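PDB 5XH8: extracellular invertase from Aspergillus kawachii, which probably hydrolyses sucrose at its beta-fructofuranosidic bond and, with high transfructosylation activity, transfers fructosyl groups to build fructooligosaccharides such as 1-kestose. Local coordinates for residues 287-292 with 319-324; 245-250 with 268-273; 344-349 with 372-377. One frame throughout, in Å; residues are numbered along the deposited sequence.

Contact 1: 287-292 with 319-324; sequences HDMLWV and YAAAGK. With NA (sodium ion), chain B.
H287 meets Y319 in a T-shaped stack: the imidazole turns its edge to the phenol face, with the planes at 85° and the centroids 4.8 Å apart. H287 CB also sits over this face, offset toward the rim, 3.5 Å from Y319 CD1, a CH-pi contact. H287 CD2 leads the imidazole edge and reaches Y319 CE2 at 3.6 Å. At the phenol's own edge, D288 O lies 3.4 Å from Y319 CE1. A broad aromatic suits this place, because it can receive an edge on its face while its OH carries on to a hydrogen bond with E248.

M289 reaches the other strand through a bent, unbranched chain. Its CG is anti to the backbone N (chi1 -169°), and bends at the next two torsions bring SD up to the other backbone. There A321 N makes a weak but fairly straight hydrogen bond to SD, 3.4 Å long. A321's small side chain leaves this N accessible to the sulfur, and its CB gives M289 CE an apolar surface at 3.7 Å.

The sodium ion is bound by H287 O at 2.3 Å and by a water that also accepts from M289 N; G315, F316 and S318 complete the site through backbone oxygens. Soft contacts thus join two blades of the propeller, while carbonyl oxygens, well suited to a hard cation, pin the start of both strands to one ion.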
loop_
_atom_site.group_PDB
_atom_site.type_symbol
_atom_site.label_atom_id
_atom_site.label_comp_id
_atom_site.label_asym_id
_atom_site.label_seq_id
_atom_site.Cartn_x
_atom_site.Cartn_y
_atom_site.Cartn_z
ATOM N N HIS A 287 -26.705 -13.146 7.828
ATOM C CA HIS A 287 -25.800 -12.325 8.634
ATOM C C HIS A 287 -26.010 -12.682 10.102
ATOM O O HIS A 287 -26.913 -12.142 10.752
ATOM C CB HIS A 287 -26.086 -10.831 8.376
ATOM C CG HIS A 287 -25.729 -10.355 6.996
ATOM N ND1 HIS A 287 -26.547 -10.554 5.899
ATOM C CD2 HIS A 287 -24.654 -9.665 6.538
ATOM C CE1 HIS A 287 -25.998 -9.991 4.833
ATOM N NE2 HIS A 287 -24.837 -9.467 5.191
ATOM N N ASP A 288 -25.188 -13.588 10.631
ATOM C CA ASP A 288 -25.277 -14.001 12.042
ATOM C C ASP A 288 -24.452 -13.104 12.972
ATOM O O ASP A 288 -23.289 -12.867 12.683
ATOM C CB ASP A 288 -24.774 -15.437 12.218
ATOM C CG ASP A 288 -25.737 -16.480 11.682
ATOM O OD1 ASP A 288 -26.943 -16.174 11.476
ATOM O OD2 ASP A 288 -25.250 -17.614 11.472
ATOM N N MET A 289 -25.057 -12.642 14.080
ATOM C CA MET A 289 -24.426 -11.751 15.053
ATOM C C MET A 289 -24.102 -12.543 16.314
ATOM O O MET A 289 -24.921 -12.646 17.250
ATOM C CB MET A 289 -25.317 -10.561 15.388
ATOM C CG MET A 289 -24.636 -9.450 16.185
ATOM S SD MET A 289 -23.050 -8.909 15.501
ATOM C CE MET A 289 -21.856 -9.553 16.678
ATOM N N LEU A 290 -22.898 -13.103 16.323
ATOM C CA LEU A 290 -22.485 -14.084 17.343
ATOM C C LEU A 290 -21.584 -13.522 18.446
ATOM O O LEU A 290 -20.883 -12.513 18.258
ATOM C CB LEU A 290 -21.776 -15.252 16.656
ATOM C CG LEU A 290 -22.454 -15.945 15.486
ATOM C CD1 LEU A 290 -21.566 -17.058 14.931
ATOM C CD2 LEU A 290 -23.792 -16.510 15.908
ATOM N N TRP A 291 -21.639 -14.179 19.610
ATOM C CA TRP A 291 -20.639 -14.040 20.678
ATOM C C TRP A 291 -20.010 -15.413 20.924
ATOM O O TRP A 291 -20.625 -16.457 20.632
ATOM C CB TRP A 291 -21.230 -13.464 21.977
ATOM C CG TRP A 291 -22.212 -14.394 22.696
ATOM C CD1 TRP A 291 -23.567 -14.359 22.604
ATOM C CD2 TRP A 291 -21.898 -15.474 23.598
ATOM N NE1 TRP A 291 -24.131 -15.334 23.390
ATOM C CE2 TRP A 291 -23.138 -16.040 24.016
ATOM C CE3 TRP A 291 -20.695 -16.015 24.102
ATOM C CZ2 TRP A 291 -23.220 -17.145 24.908
ATOM C CZ3 TRP A 291 -20.775 -17.128 25.000
ATOM C CH2 TRP A 291 -22.035 -17.674 25.379
ATOM N N VAL A 292 -18.773 -15.404 21.423
ATOM C CA VAL A 292 -17.996 -16.636 21.631
ATOM C C VAL A 292 -17.100 -16.461 22.829
ATOM O O VAL A 292 -16.395 -15.450 22.933
ATOM C CB VAL A 292 -17.086 -16.986 20.435
ATOM C CG1 VAL A 292 -16.493 -18.390 20.594
ATOM C CG2 VAL A 292 -17.847 -16.904 19.129
ATOM N N TYR A 319 -26.592 -7.100 13.219
ATOM C CA TYR A 319 -25.244 -7.416 12.733
ATOM C C TYR A 319 -24.191 -6.406 13.191
ATOM O O TYR A 319 -24.522 -5.413 13.827
ATOM C CB TYR A 319 -25.259 -7.501 11.197
ATOM C CG TYR A 319 -24.138 -8.305 10.568
ATOM C CD1 TYR A 319 -23.947 -9.659 10.897
ATOM C CD2 TYR A 319 -23.310 -7.741 9.593
ATOM C CE1 TYR A 319 -22.956 -10.401 10.302
ATOM C CE2 TYR A 319 -22.294 -8.472 9.022
ATOM C CZ TYR A 319 -22.124 -9.811 9.366
ATOM O OH TYR A 319 -21.103 -10.569 8.824
ATOM N N ALA A 320 -22.919 -6.721 12.922
ATOM C CA ALA A 320 -21.840 -5.727 12.905
ATOM C C ALA A 320 -21.614 -5.039 14.221
ATOM O O ALA A 320 -21.236 -3.873 14.231
ATOM C CB ALA A 320 -22.104 -4.683 11.811
ATOM N N ALA A 321 -21.824 -5.738 15.341
ATOM C CA ALA A 321 -21.736 -5.073 16.637
ATOM C C ALA A 321 -20.357 -4.488 16.905
ATOM O O ALA A 321 -19.334 -5.110 16.599
ATOM C CB ALA A 321 -22.161 -5.994 17.756
ATOM N N ALA A 322 -20.350 -3.273 17.441
ATOM C CA ALA A 322 -19.153 -2.640 17.910
ATOM C C ALA A 322 -19.370 -2.211 19.336
ATOM O O ALA A 322 -20.294 -1.449 19.660
ATOM C CB ALA A 322 -18.785 -1.431 17.067
ATOM N N GLY A 323 -18.417 -2.609 20.156
ATOM C CA GLY A 323 -18.429 -2.375 21.584
ATOM C C GLY A 323 -17.104 -1.775 22.004
ATOM O O GLY A 323 -16.151 -1.731 21.227
ATOM N N LYS A 324 -17.052 -1.293 23.230
ATOM C CA LYS A 324 -15.862 -0.660 23.749
ATOM C C LYS A 324 -15.880 -0.724 25.261
ATOM O O LYS A 324 -16.941 -0.637 25.876
ATOM C CB LYS A 324 -15.816 0.812 23.326
ATOM C CG LYS A 324 -14.478 1.513 23.502
ATOM C CD LYS A 324 -13.413 0.941 22.559
ATOM C CE LYS A 324 -12.145 1.801 22.483
ATOM N NZ LYS A 324 -11.203 1.185 21.498
HETATM NA NA NA B . -28.472 -11.174 12.068
HETATM O O HOH W 1 -28.001 -12.533 14.010
#

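Contact 2: 245-250 with 268-273; sequences FNFETG and TTIGTE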
loop_
_atom_site.group_PDB
_atom_site.type_symbol
_atom_site.label_atom_id
_atom_site.label_comp_id
_atom_site.label_asym_id
_atom_site.label_seq_id
_atom_site.Cartn_x
_atom_site.Cartn_y
_atom_site.Cartn_z
ATOM N N PHE A 245 -18.698 -18.234 5.930
ATOM C CA PHE A 245 -17.644 -18.047 4.915
ATOM C C PHE A 245 -16.641 -16.940 5.166
ATOM O O PHE A 245 -15.627 -16.862 4.474
ATOM C CB PHE A 245 -18.286 -17.872 3.567
ATOM C CG PHE A 245 -19.027 -19.099 3.090
ATOM C CD1 PHE A 245 -20.348 -19.317 3.453
ATOM C CD2 PHE A 245 -18.399 -20.029 2.265
ATOM C CE1 PHE A 245 -21.040 -20.434 3.002
ATOM C CE2 PHE A 245 -19.081 -21.161 1.810
ATOM C CZ PHE A 245 -20.405 -21.360 2.176
ATOM N N ASN A 246 -16.911 -16.082 6.145
ATOM C CA ASN A 246 -16.050 -14.927 6.422
ATOM C C ASN A 246 -16.460 -14.325 7.758
ATOM O O ASN A 246 -17.637 -14.287 8.056
ATOM C CB ASN A 246 -16.205 -13.887 5.298
ATOM C CG ASN A 246 -15.211 -12.759 5.413
ATOM O OD1 ASN A 246 -14.000 -12.969 5.318
ATOM N ND2 ASN A 246 -15.717 -11.553 5.611
ATOM N N PHE A 247 -15.492 -13.902 8.569
ATOM C CA PHE A 247 -15.764 -13.157 9.793
ATOM C C PHE A 247 -15.648 -11.636 9.540
ATOM O O PHE A 247 -14.769 -11.196 8.799
ATOM C CB PHE A 247 -14.773 -13.491 10.917
ATOM C CG PHE A 247 -14.904 -14.878 11.520
ATOM C CD1 PHE A 247 -16.048 -15.670 11.377
ATOM C CD2 PHE A 247 -13.850 -15.372 12.282
ATOM C CE1 PHE A 247 -16.111 -16.935 11.952
ATOM C CE2 PHE A 247 -13.919 -16.640 12.867
ATOM C CZ PHE A 247 -15.057 -17.409 12.706
ATOM N N GLU A 248 -16.524 -10.875 10.206
ATOM C CA GLU A 248 -16.580 -9.408 10.139
ATOM C C GLU A 248 -16.659 -8.847 11.564
ATOM O O GLU A 248 -17.081 -9.547 12.501
ATOM C CB GLU A 248 -17.808 -8.974 9.338
ATOM C CG GLU A 248 -17.817 -9.475 7.881
ATOM C CD GLU A 248 -18.751 -8.677 7.007
ATOM O OE1 GLU A 248 -19.975 -8.964 7.041
ATOM O OE2 GLU A 248 -18.259 -7.717 6.335
ATOM N N THR A 249 -16.224 -7.599 11.714
ATOM C CA THR A 249 -16.369 -6.795 12.946
ATOM C C THR A 249 -16.020 -7.524 14.250
ATOM O O THR A 249 -16.723 -7.396 15.272
ATOM C CB THR A 249 -17.779 -6.163 13.047
ATOM O OG1 THR A 249 -18.765 -7.180 13.241
ATOM C CG2 THR A 249 -18.089 -5.386 11.780
ATOM N N GLY A 250 -14.924 -8.280 14.196
ATOM C CA GLY A 250 -14.390 -8.967 15.364
ATOM C C GLY A 250 -14.054 -7.973 16.458
ATOM O O GLY A 250 -13.276 -7.072 16.222
ATOM N N THR A 268 -15.180 -12.877 22.287
ATOM C CA THR A 268 -15.195 -12.089 21.054
ATOM C C THR A 268 -16.633 -12.005 20.546
ATOM O O THR A 268 -17.418 -12.944 20.767
ATOM C CB THR A 268 -14.257 -12.684 19.975
ATOM O OG1 THR A 268 -14.289 -11.883 18.775
ATOM C CG2 THR A 268 -14.627 -14.138 19.643
ATOM N N THR A 269 -16.991 -10.884 19.920
ATOM C CA THR A 269 -18.206 -10.824 19.080
ATOM C C THR A 269 -17.799 -10.706 17.608
ATOM O O THR A 269 -16.802 -10.045 17.285
ATOM C CB THR A 269 -19.202 -9.726 19.497
ATOM O OG1 THR A 269 -18.621 -8.421 19.368
ATOM C CG2 THR A 269 -19.643 -9.926 20.954
ATOM N N ILE A 270 -18.547 -11.385 16.735
ATOM C CA ILE A 270 -18.263 -11.388 15.300
ATOM C C ILE A 270 -19.538 -11.449 14.526
ATOM O O ILE A 270 -20.508 -12.025 14.994
ATOM C CB ILE A 270 -17.450 -12.614 14.834
ATOM C CG1 ILE A 270 -17.969 -13.905 15.491
ATOM C CG2 ILE A 270 -15.993 -12.420 15.167
ATOM C CD1 ILE A 270 -17.565 -15.131 14.727
ATOM N N GLY A 271 -19.515 -10.859 13.337
ATOM C CA GLY A 271 -20.495 -11.140 12.308
ATOM C C GLY A 271 -19.958 -12.294 11.477
ATOM O O GLY A 271 -18.763 -12.356 11.191
ATOM N N THR A 272 -20.830 -13.212 11.078
ATOM C CA THR A 272 -20.440 -14.231 10.106
ATOM C C THR A 272 -21.307 -14.110 8.864
ATOM O O THR A 272 -22.519 -13.895 8.958
ATOM C CB THR A 272 -20.491 -15.677 10.691
ATOM O OG1 THR A 272 -21.831 -16.162 10.751
ATOM C CG2 THR A 272 -19.889 -15.712 12.043
ATOM N N GLU A 273 -20.658 -14.233 7.704
ATOM C CA GLU A 273 -21.304 -14.113 6.409
ATOM C C GLU A 273 -21.610 -15.515 5.875
ATOM O O GLU A 273 -20.693 -16.262 5.509
ATOM C CB GLU A 273 -20.420 -13.356 5.417
ATOM C CG GLU A 273 -20.095 -11.931 5.835
ATOM C CD GLU A 273 -19.588 -11.111 4.665
ATOM O OE1 GLU A 273 -20.413 -10.786 3.774
ATOM O OE2 GLU A 273 -18.367 -10.851 4.621
HETATM O O HOH W 2 -21.939 -8.201 5.486
HETATM O O HOH W 3 -18.858 -7.801 16.768
#
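With CG anti to its backbone N (chi1 -172°), N246 runs alongside E273, whose own CG is swung beside the backbone N (chi1 -61°), and the two side chains point the same way. Both belong to an antiparallel blade of the GH32 beta-propeller. N246 ND2 donates to E273 OE2 at 2.9 Å, using the anti lone pair of the carboxylate, with the acceptor tilted from the amide plane. An amide fits here because its second end, OD1, serves T167.

E248 and G271 form a hydrogen-bonded pair, each N-H meeting the other's carbonyl, and F247 with T272 is the adjoining non-hydrogen-bonded pair. Beyond them, E273 N donates to N246 O, and F245 N to E273 O. At T249, whose backbone is in the left-handed region, the chain turns a corner, and D171 accepts from T249 N.

E248 crosses E273 at about a right angle, yet the carboxylates stack almost parallel, with E248 OE1 3.5 Å from E273 OE2. Both atoms are acceptors and no bond joins them; other groups satisfy the oxygens. A water donates to E248 OE1 at 2.6 Å and weakly to E273 OE1, which T284 also holds; Y319 bonds E248 OE1, and R170 forms a salt bridge with E248 OE2. A glycerol about 4 Å away is consistent with E248 bordering a pocket. G271, with no side chain, lets E248 and T249 sit close over its backbone.

On the face carrying F247 and T272, the F247 ring receives I270 CD1 over one side, 3.6 Å from F247 CE1, while T272 CG2 approaches obliquely 3.9 Å from F247 CD1.

Contact 3: 344-349 with 372-377; sequences SYVWLS and LPRELR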
loop_
_atom_site.group_PDB
_atom_site.type_symbol
_atom_site.label_atom_id
_atom_site.label_comp_id
_atom_site.label_asym_id
_atom_site.label_seq_id
_atom_site.Cartn_x
_atom_site.Cartn_y
_atom_site.Cartn_z
ATOM N N SER A 344 -21.731 -2.670 24.160
ATOM C CA SER A 344 -21.863 -3.041 22.751
ATOM C C SER A 344 -23.144 -2.465 22.112
ATOM O O SER A 344 -24.256 -2.579 22.679
ATOM C CB SER A 344 -21.917 -4.557 22.618
ATOM O OG SER A 344 -21.808 -4.938 21.265
ATOM N N TYR A 345 -22.965 -1.833 20.949
ATOM C CA TYR A 345 -24.049 -1.403 20.073
ATOM C C TYR A 345 -24.115 -2.331 18.882
ATOM O O TYR A 345 -23.185 -2.403 18.066
ATOM C CB TYR A 345 -23.831 0.030 19.563
ATOM C CG TYR A 345 -23.880 1.094 20.612
ATOM C CD1 TYR A 345 -22.754 1.384 21.389
ATOM C CD2 TYR A 345 -25.029 1.837 20.828
ATOM C CE1 TYR A 345 -22.792 2.361 22.370
ATOM C CE2 TYR A 345 -25.082 2.823 21.789
ATOM C CZ TYR A 345 -23.965 3.084 22.569
ATOM O OH TYR A 345 -23.997 4.056 23.532
ATOM N N VAL A 346 -25.230 -3.025 18.765
ATOM C CA VAL A 346 -25.549 -3.837 17.603
ATOM C C VAL A 346 -26.213 -2.970 16.523
ATOM O O VAL A 346 -26.999 -2.098 16.842
ATOM C CB VAL A 346 -26.516 -4.964 18.007
ATOM C CG1 VAL A 346 -26.946 -5.809 16.800
ATOM C CG2 VAL A 346 -25.864 -5.851 19.060
ATOM N N TRP A 347 -25.898 -3.233 15.261
ATOM C CA TRP A 347 -26.529 -2.546 14.137
ATOM C C TRP A 347 -27.805 -3.283 13.759
ATOM O O TRP A 347 -27.797 -4.505 13.668
ATOM C CB TRP A 347 -25.592 -2.561 12.925
ATOM C CG TRP A 347 -26.058 -1.932 11.645
ATOM C CD1 TRP A 347 -26.695 -0.746 11.497
ATOM C CD2 TRP A 347 -25.863 -2.451 10.324
ATOM N NE1 TRP A 347 -26.911 -0.489 10.172
ATOM C CE2 TRP A 347 -26.415 -1.523 9.426
ATOM C CE3 TRP A 347 -25.278 -3.619 9.812
ATOM C CZ2 TRP A 347 -26.399 -1.714 8.044
ATOM C CZ3 TRP A 347 -25.268 -3.814 8.440
ATOM C CH2 TRP A 347 -25.823 -2.870 7.571
ATOM N N LEU A 348 -28.868 -2.530 13.490
ATOM C CA LEU A 348 -30.086 -3.072 12.879
ATOM C C LEU A 348 -30.223 -2.435 11.507
ATOM O O LEU A 348 -30.673 -1.283 11.375
ATOM C CB LEU A 348 -31.315 -2.773 13.746
ATOM C CG LEU A 348 -32.638 -3.463 13.325
ATOM C CD1 LEU A 348 -32.514 -4.961 13.524
ATOM C CD2 LEU A 348 -33.851 -2.916 14.097
ATOM N N SER A 349 -29.789 -3.170 10.488
ATOM C CA SER A 349 -29.910 -2.718 9.125
ATOM C C SER A 349 -31.370 -2.445 8.776
ATOM O O SER A 349 -32.257 -3.253 9.096
ATOM C CB SER A 349 -29.361 -3.762 8.146
ATOM O OG SER A 349 -29.733 -3.428 6.811
ATOM N N LEU A 372 -30.178 -0.533 21.374
ATOM C CA LEU A 372 -29.861 0.061 22.659
ATOM C C LEU A 372 -28.447 -0.404 23.106
ATOM O O LEU A 372 -28.071 -1.550 22.866
ATOM C CB LEU A 372 -30.867 -0.390 23.733
ATOM C CG LEU A 372 -32.354 -0.080 23.522
ATOM C CD1 LEU A 372 -33.158 -0.879 24.538
ATOM C CD2 LEU A 372 -32.591 1.419 23.605
ATOM N N PRO A 373 -27.674 0.480 23.749
ATOM C CA PRO A 373 -26.381 0.031 24.254
ATOM C C PRO A 373 -26.595 -1.116 25.220
ATOM O O PRO A 373 -27.528 -1.049 26.047
ATOM C CB PRO A 373 -25.838 1.259 24.993
ATOM C CG PRO A 373 -27.034 2.116 25.277
ATOM C CD PRO A 373 -27.967 1.870 24.126
ATOM N N ARG A 374 -25.758 -2.149 25.125
ATOM C CA ARG A 374 -25.882 -3.328 25.977
ATOM C C ARG A 374 -24.605 -3.531 26.816
ATOM O O ARG A 374 -23.480 -3.430 26.298
ATOM C CB ARG A 374 -26.154 -4.567 25.150
ATOM C CG ARG A 374 -27.510 -4.543 24.482
ATOM C CD ARG A 374 -27.746 -5.643 23.478
ATOM N NE ARG A 374 -29.064 -5.426 22.864
ATOM C CZ ARG A 374 -29.583 -6.130 21.864
ATOM N NH1 ARG A 374 -28.924 -7.130 21.302
ATOM N NH2 ARG A 374 -30.789 -5.816 21.425
ATOM N N GLU A 375 -24.810 -3.773 28.114
ATOM C CA GLU A 375 -23.762 -4.247 29.022
ATOM C C GLU A 375 -23.553 -5.733 28.802
ATOM O O GLU A 375 -24.525 -6.499 28.732
ATOM C CB GLU A 375 -24.117 -3.952 30.498
ATOM C CG GLU A 375 -23.962 -2.497 30.851
ATOM C CD GLU A 375 -24.405 -2.171 32.265
ATOM O OE1 GLU A 375 -24.365 -3.083 33.085
ATOM O OE2 GLU A 375 -24.755 -1.007 32.570
ATOM N N LEU A 376 -22.283 -6.123 28.627
ATOM C CA LEU A 376 -21.909 -7.529 28.558
ATOM C C LEU A 376 -21.131 -7.909 29.823
ATOM O O LEU A 376 -20.280 -7.126 30.312
ATOM C CB LEU A 376 -21.080 -7.819 27.316
ATOM C CG LEU A 376 -21.698 -7.462 25.967
ATOM C CD1 LEU A 376 -20.803 -8.013 24.857
ATOM C CD2 LEU A 376 -23.120 -7.975 25.804
ATOM N N ARG A 377 -21.451 -9.082 30.368
ATOM C CA ARG A 377 -20.791 -9.588 31.600
ATOM C C ARG A 377 -20.922 -11.098 31.662
ATOM O O ARG A 377 -21.695 -11.687 30.907
ATOM C CB ARG A 377 -21.392 -8.943 32.859
ATOM C CG ARG A 377 -22.802 -9.413 33.228
ATOM C CD ARG A 377 -23.405 -8.587 34.359
ATOM N NE ARG A 377 -24.710 -9.095 34.800
ATOM C CZ ARG A 377 -24.914 -10.191 35.553
ATOM N NH1 ARG A 377 -23.903 -10.982 35.952
ATOM N NH2 ARG A 377 -26.163 -10.533 35.874
HETATM O O HOH W 4 -26.612 -3.150 21.333
#
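The backbones of S344 and R374 form one antiparallel hydrogen-bonded pair, although the short strand axes run 120° apart and approach to 6.6 Å. S344 N donates to R374 O at 2.9 Å, and R374 N returns the bond to S344 O. Beside this pair a water bridges the backbones, before V346 bonds directly with L371: it donates to S344 O and to L372 O, the latter at 2.7 Å, and accepts from V346 N at 2.9 Å. P373, which has no N-H to offer, suits the place beside this bridge.

Y345 holds CG beside its backbone N (chi1 -66°), which lays one face of the phenol against the proline. P373 CA sits over that face near the rim, and P373 CB reaches Y345 CZ at 3.6 Å, a flat apolar surface meeting a rigid ring. The hydroxyl goes on to hydrogen-bond Y76.

On the side of the sheet holding S344 and R374, the arginine stretches out from CG to NE. V346 CG2 touches it obliquely, 4.0 Å from R374 NH1. S344 CB lies 4.3 Å from L376 CD1, a small residue leaving room on the face it shares with R374.

Each guanidinium nitrogen has a partner: NE with Y554, NH1 with D313, NH2 with E552 and S562. E552, Y554 and S562 lie in the C-terminal beta-sandwich, whereas D313 belongs to the propeller. This buried positive charge, probably stabilised by the two carboxylates, therefore ties the propeller strand to the C-terminal domain.

In the fold
From the N terminus the contacts come in series, none nesting or crossing. Contact 2 closes first, bringing 268-273 back against 245-250 across 17 intervening residues within one blade. Contact 1 follows: 287-292 belongs to the same sheet, next to 268-273, but 319-324 lies in a different, mixed sheet that also contains the early strands 37-47, 54-60 and 65-70, so this 26-residue excursion joins two blades. Contact 3 then pairs 344-349 with 372-377 inside that mixed sheet, where 344-349 also lies beside 319-324. Contact 1 is therefore the link between its neighbours, touching contact 2 through V292 and T268 and contact 3 through A322 and Y345, whereas contacts 2 and 3 do not touch.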